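Local structure of heavy metal-binding domain-containing protein (Pediococcus pentosaceus, 3QKB) at residues M20-K34 with A71-K83. The protein is of unknown function but belongs to the DUF74 family, forms a five-chain assembly and may bind heavy metals. Sequence-based numbering, arbitrary orientation.
Sequences MFITTEGINAGYTIK and ADLLEGDGIIGLK
Ile22 pairs with Ile79 in parallel, making residues 21-22 a short, weakly bonded edge strand of the chain's mixed sheet, beside strand 78-91. Ile79 grips this strand with both backbone polar atoms: its N donates to Phe21 O at 3.0 Å, and its O accepts Thr23 N, nearly in line with the carbonyl. At the corner by Gly81, whose positive phi suits glycine, Leu82 N bonds Thr23 O almost straight (170°), while Gly81 N reaches Glu25 O from above the carbonyl plane at 3.3 Å. Lys83 NZ donates to Thr24 O within the carbonyl plane, 3.0 Å away, and makes a weak bond to Leu82 O and a long, weak ion pair with Glu25 of a third subunit.

The Phe21 ring lies back over the partner strand because CG sits between the backbone N and carbonyl carbon (chi1 77°). Gly78 CA packs against one face, a CH-pi contact 3.7 Å from the centroid, and Ile80 CG2 meets the ring edge. Ile80 CD1 extends to Tyr31 OH, 3.4 Å off. Facing helix 56-73, Ile22 CD1 lies alongside Ile79 CD1 at 3.6 Å, with Leu82 CD2 against Ile22 CG1; near the helix end, selenomethionine Met20 rests its SE on Ala71 CB (3.6 Å). A second subunit's Thr105 OG1 accepts Thr24 N. Polar backbone pairing thus fixes the register, with apolar side chains packed on its two faces.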
loop_
_atom_site.group_PDB
_atom_site.type_symbol
_atom_site.label_atom_id
_atom_site.label_comp_id
_atom_site.label_asym_id
_atom_site.label_seq_id
_atom_site.Cartn_x
_atom_site.Cartn_y
_atom_site.Cartn_z
HETATM N N MSE A 20 -7.918 23.922 -1.643
HETATM C CA MSE A 20 -6.509 23.521 -1.641
HETATM C C MSE A 20 -6.389 22.156 -2.310
HETATM O O MSE A 20 -7.125 21.238 -1.951
HETATM C CB MSE A 20 -6.036 23.440 -0.193
HETATM C CG MSE A 20 -4.815 22.560 0.043
HETATM SE SE MSE A 20 -3.759 23.116 1.524
HETATM C CE MSE A 20 -3.522 25.021 1.107
ATOM N N PHE A 21 -5.431 22.002 -3.228
ATOM C CA PHE A 21 -5.394 20.812 -4.103
ATOM C C PHE A 21 -4.807 19.581 -3.393
ATOM O O PHE A 21 -3.966 19.706 -2.505
ATOM C CB PHE A 21 -4.659 21.102 -5.429
ATOM C CG PHE A 21 -3.163 21.129 -5.316
ATOM C CD1 PHE A 21 -2.491 22.304 -4.998
ATOM C CD2 PHE A 21 -2.412 19.983 -5.572
ATOM C CE1 PHE A 21 -1.092 22.327 -4.909
ATOM C CE2 PHE A 21 -1.021 19.993 -5.473
ATOM C CZ PHE A 21 -0.361 21.160 -5.142
ATOM N N ILE A 22 -5.277 18.404 -3.787
ATOM C CA ILE A 22 -4.758 17.148 -3.269
ATOM C C ILE A 22 -4.700 16.112 -4.407
ATOM O O ILE A 22 -5.576 16.092 -5.266
ATOM C CB ILE A 22 -5.597 16.657 -2.044
ATOM C CG1 ILE A 22 -4.955 15.427 -1.399
ATOM C CG2 ILE A 22 -7.039 16.366 -2.429
ATOM C CD1 ILE A 22 -5.011 15.432 0.136
ATOM N N THR A 23 -3.644 15.298 -4.429
ATOM C CA THR A 23 -3.439 14.291 -5.485
ATOM C C THR A 23 -2.696 13.042 -4.970
ATOM O O THR A 23 -1.857 13.118 -4.068
ATOM C CB THR A 23 -2.658 14.888 -6.680
ATOM O OG1 THR A 23 -2.386 13.876 -7.653
ATOM C CG2 THR A 23 -1.354 15.473 -6.217
ATOM N N THR A 24 -3.022 11.900 -5.566
ATOM C CA THR A 24 -2.386 10.609 -5.259
ATOM C C THR A 24 -0.949 10.511 -5.737
ATOM O O THR A 24 -0.128 9.868 -5.091
ATOM C CB THR A 24 -3.174 9.450 -5.887
ATOM O OG1 THR A 24 -4.352 9.226 -5.108
ATOM C CG2 THR A 24 -2.349 8.181 -5.908
ATOM N N GLU A 25 -0.662 11.126 -6.879
ATOM C CA GLU A 25 0.659 11.085 -7.483
ATOM C C GLU A 25 1.356 12.428 -7.282
ATOM O O GLU A 25 0.835 13.301 -6.598
ATOM C CB GLU A 25 0.527 10.709 -8.971
ATOM C CG GLU A 25 -0.087 9.313 -9.213
ATOM C CD GLU A 25 0.767 8.186 -8.644
ATOM O OE1 GLU A 25 1.938 8.065 -9.057
ATOM O OE2 GLU A 25 0.275 7.438 -7.769
ATOM N N GLY A 26 2.556 12.569 -7.840
ATOM C CA GLY A 26 3.250 13.850 -7.877
ATOM C C GLY A 26 2.643 14.834 -8.878
ATOM O O GLY A 26 1.575 14.593 -9.455
ATOM N N ILE A 27 3.323 15.968 -9.039
ATOM C CA ILE A 27 3.017 16.956 -10.079
ATOM C C ILE A 27 4.299 17.306 -10.852
ATOM O O ILE A 27 5.384 17.402 -10.252
ATOM C CB ILE A 27 2.329 18.241 -9.479
ATOM C CG1 ILE A 27 3.255 19.014 -8.521
ATOM C CG2 ILE A 27 1.041 17.853 -8.753
ATOM C CD1 ILE A 27 2.601 20.217 -7.874
ATOM N N ASN A 28 4.180 17.447 -12.176
ATOM C CA ASN A 28 5.265 17.994 -13.002
ATOM C C ASN A 28 5.211 19.529 -12.948
ATOM O O ASN A 28 4.588 20.181 -13.791
ATOM C CB ASN A 28 5.193 17.462 -14.445
ATOM C CG ASN A 28 6.371 17.932 -15.308
ATOM N N ALA A 29 5.825 20.082 -11.905
ATOM C CA ALA A 29 5.927 21.523 -11.709
ATOM C C ALA A 29 6.984 21.784 -10.648
ATOM O O ALA A 29 7.383 20.864 -9.923
ATOM C CB ALA A 29 4.577 22.110 -11.279
ATOM N N GLY A 30 7.448 23.026 -10.571
ATOM C CA GLY A 30 8.438 23.416 -9.573
ATOM C C GLY A 30 7.778 23.552 -8.214
ATOM O O GLY A 30 6.762 24.251 -8.093
ATOM N N TYR A 31 8.321 22.853 -7.206
ATOM C CA TYR A 31 7.889 23.032 -5.807
ATOM C C TYR A 31 9.006 22.798 -4.792
ATOM O O TYR A 31 10.032 22.189 -5.109
ATOM C CB TYR A 31 6.698 22.124 -5.474
ATOM C CG TYR A 31 6.972 20.627 -5.601
ATOM C CD1 TYR A 31 7.519 19.892 -4.542
ATOM C CD2 TYR A 31 6.649 19.935 -6.771
ATOM C CE1 TYR A 31 7.772 18.522 -4.662
ATOM C CE2 TYR A 31 6.888 18.561 -6.888
ATOM C CZ TYR A 31 7.452 17.865 -5.827
ATOM O OH TYR A 31 7.695 16.514 -5.933
ATOM N N THR A 32 8.785 23.316 -3.581
ATOM C CA THR A 32 9.565 22.973 -2.394
ATOM C C THR A 32 8.676 22.157 -1.446
ATOM O O THR A 32 7.443 22.288 -1.463
ATOM C CB THR A 32 10.099 24.241 -1.673
ATOM O OG1 THR A 32 9.010 25.109 -1.303
ATOM C CG2 THR A 32 11.091 25.009 -2.581
ATOM N N ILE A 33 9.309 21.311 -0.633
ATOM C CA ILE A 33 8.610 20.379 0.262
ATOM C C ILE A 33 8.549 20.951 1.668
ATOM O O ILE A 33 9.581 21.128 2.297
ATOM C CB ILE A 33 9.347 19.029 0.342
ATOM C CG1 ILE A 33 9.268 18.280 -0.994
ATOM C CG2 ILE A 33 8.761 18.178 1.462
ATOM C CD1 ILE A 33 10.417 17.335 -1.225
ATOM N N LYS A 34 7.353 21.227 2.167
ATOM C CA LYS A 34 7.199 21.656 3.559
ATOM C C LYS A 34 7.409 20.483 4.521
ATOM O O LYS A 34 8.378 20.482 5.269
ATOM C CB LYS A 34 5.841 22.341 3.789
ATOM C CG LYS A 34 5.727 23.724 3.116
ATOM C CD LYS A 34 6.477 24.806 3.920
ATOM C CE LYS A 34 6.500 26.161 3.216
ATOM N NZ LYS A 34 6.736 27.261 4.187
ATOM N N ALA A 71 -1.935 20.922 6.148
ATOM C CA ALA A 71 -1.247 21.558 5.025
ATOM C C ALA A 71 -1.354 23.078 5.098
ATOM O O ALA A 71 -0.391 23.795 4.793
ATOM C CB ALA A 71 -1.815 21.060 3.713
ATOM N N ASP A 72 -2.524 23.565 5.507
ATOM C CA ASP A 72 -2.780 24.995 5.617
ATOM C C ASP A 72 -1.993 25.613 6.785
ATOM O O ASP A 72 -1.484 26.717 6.656
ATOM C CB ASP A 72 -4.297 25.257 5.762
ATOM C CG ASP A 72 -4.689 26.712 5.460
ATOM O OD1 ASP A 72 -4.361 27.210 4.351
ATOM O OD2 ASP A 72 -5.349 27.342 6.323
ATOM N N LEU A 73 -1.872 24.886 7.897
ATOM C CA LEU A 73 -1.013 25.312 9.027
ATOM C C LEU A 73 0.472 25.384 8.660
ATOM O O LEU A 73 1.180 26.256 9.138
ATOM C CB LEU A 73 -1.192 24.396 10.259
ATOM C CG LEU A 73 -2.154 24.860 11.372
ATOM C CD1 LEU A 73 -3.512 25.408 10.834
ATOM C CD2 LEU A 73 -2.375 23.713 12.392
ATOM N N LEU A 74 0.929 24.478 7.803
ATOM C CA LEU A 74 2.312 24.527 7.276
ATOM C C LEU A 74 2.529 25.575 6.147
ATOM O O LEU A 74 3.654 25.763 5.696
ATOM C CB LEU A 74 2.753 23.121 6.807
ATOM C CG LEU A 74 3.010 22.101 7.921
ATOM C CD1 LEU A 74 3.027 20.703 7.346
ATOM C CD2 LEU A 74 4.313 22.389 8.669
ATOM N N GLU A 75 1.455 26.240 5.714
ATOM C CA GLU A 75 1.489 27.284 4.677
ATOM C C GLU A 75 1.944 26.717 3.324
ATOM O O GLU A 75 2.772 27.323 2.629
ATOM C CB GLU A 75 2.321 28.522 5.128
ATOM C CG GLU A 75 2.021 28.973 6.590
ATOM C CD GLU A 75 2.141 30.488 6.819
ATOM O OE1 GLU A 75 3.029 30.906 7.589
ATOM O OE2 GLU A 75 1.333 31.254 6.251
ATOM N N GLY A 76 1.380 25.555 2.967
ATOM C CA GLY A 76 1.559 24.943 1.646
ATOM C C GLY A 76 0.367 25.236 0.749
ATOM O O GLY A 76 -0.670 25.665 1.224
ATOM N N ASP A 77 0.535 25.011 -0.551
ATOM C CA ASP A 77 -0.549 25.169 -1.541
ATOM C C ASP A 77 -1.374 23.901 -1.708
ATOM O O ASP A 77 -2.541 23.971 -2.068
ATOM C CB ASP A 77 0.014 25.551 -2.913
ATOM C CG ASP A 77 0.657 26.911 -2.927
ATOM O OD1 ASP A 77 0.003 27.888 -2.511
ATOM O OD2 ASP A 77 1.812 27.006 -3.389
ATOM N N GLY A 78 -0.750 22.742 -1.522
ATOM C CA GLY A 78 -1.482 21.477 -1.542
ATOM C C GLY A 78 -0.677 20.267 -1.131
ATOM O O GLY A 78 0.442 20.400 -0.635
ATOM N N ILE A 79 -1.271 19.086 -1.343
ATOM C CA ILE A 79 -0.736 17.805 -0.875
ATOM C C ILE A 79 -0.533 16.902 -2.077
ATOM O O ILE A 79 -1.484 16.640 -2.818
ATOM C CB ILE A 79 -1.707 17.108 0.118
ATOM C CG1 ILE A 79 -1.839 17.932 1.416
ATOM C CG2 ILE A 79 -1.236 15.689 0.433
ATOM C CD1 ILE A 79 -3.006 17.529 2.292
ATOM N N ILE A 80 0.698 16.429 -2.273
ATOM C CA ILE A 80 0.982 15.389 -3.271
ATOM C C ILE A 80 1.238 14.057 -2.585
ATOM O O ILE A 80 1.527 14.011 -1.367
ATOM C CB ILE A 80 2.159 15.766 -4.185
ATOM C CG1 ILE A 80 3.509 15.815 -3.428
ATOM C CG2 ILE A 80 1.872 17.089 -4.828
ATOM C CD1 ILE A 80 4.705 16.015 -4.351
ATOM N N GLY A 81 1.148 12.977 -3.365
ATOM C CA GLY A 81 1.532 11.654 -2.894
ATOM C C GLY A 81 0.585 11.055 -1.875
ATOM O O GLY A 81 1.022 10.272 -1.051
ATOM N N LEU A 82 -0.707 11.412 -1.921
ATOM C CA LEU A 82 -1.678 10.875 -0.967
ATOM C C LEU A 82 -1.775 9.361 -1.084
ATOM O O LEU A 82 -1.847 8.818 -2.191
ATOM C CB LEU A 82 -3.069 11.482 -1.185
ATOM C CG LEU A 82 -4.232 11.011 -0.279
ATOM C CD1 LEU A 82 -3.936 11.245 1.197
ATOM C CD2 LEU A 82 -5.525 11.704 -0.705
ATOM N N LYS A 83 -1.730 8.697 0.066
ATOM C CA LYS A 83 -2.144 7.300 0.202
ATOM C C LYS A 83 -3.047 7.149 1.426
ATOM O O LYS A 83 -3.052 8.009 2.320
ATOM C CB LYS A 83 -0.936 6.382 0.345
ATOM C CG LYS A 83 0.036 6.406 -0.826
ATOM C CD LYS A 83 -0.550 5.847 -2.165
ATOM C CE LYS A 83 0.376 6.157 -3.393
ATOM N NZ LYS A 83 0.983 7.598 -3.465
#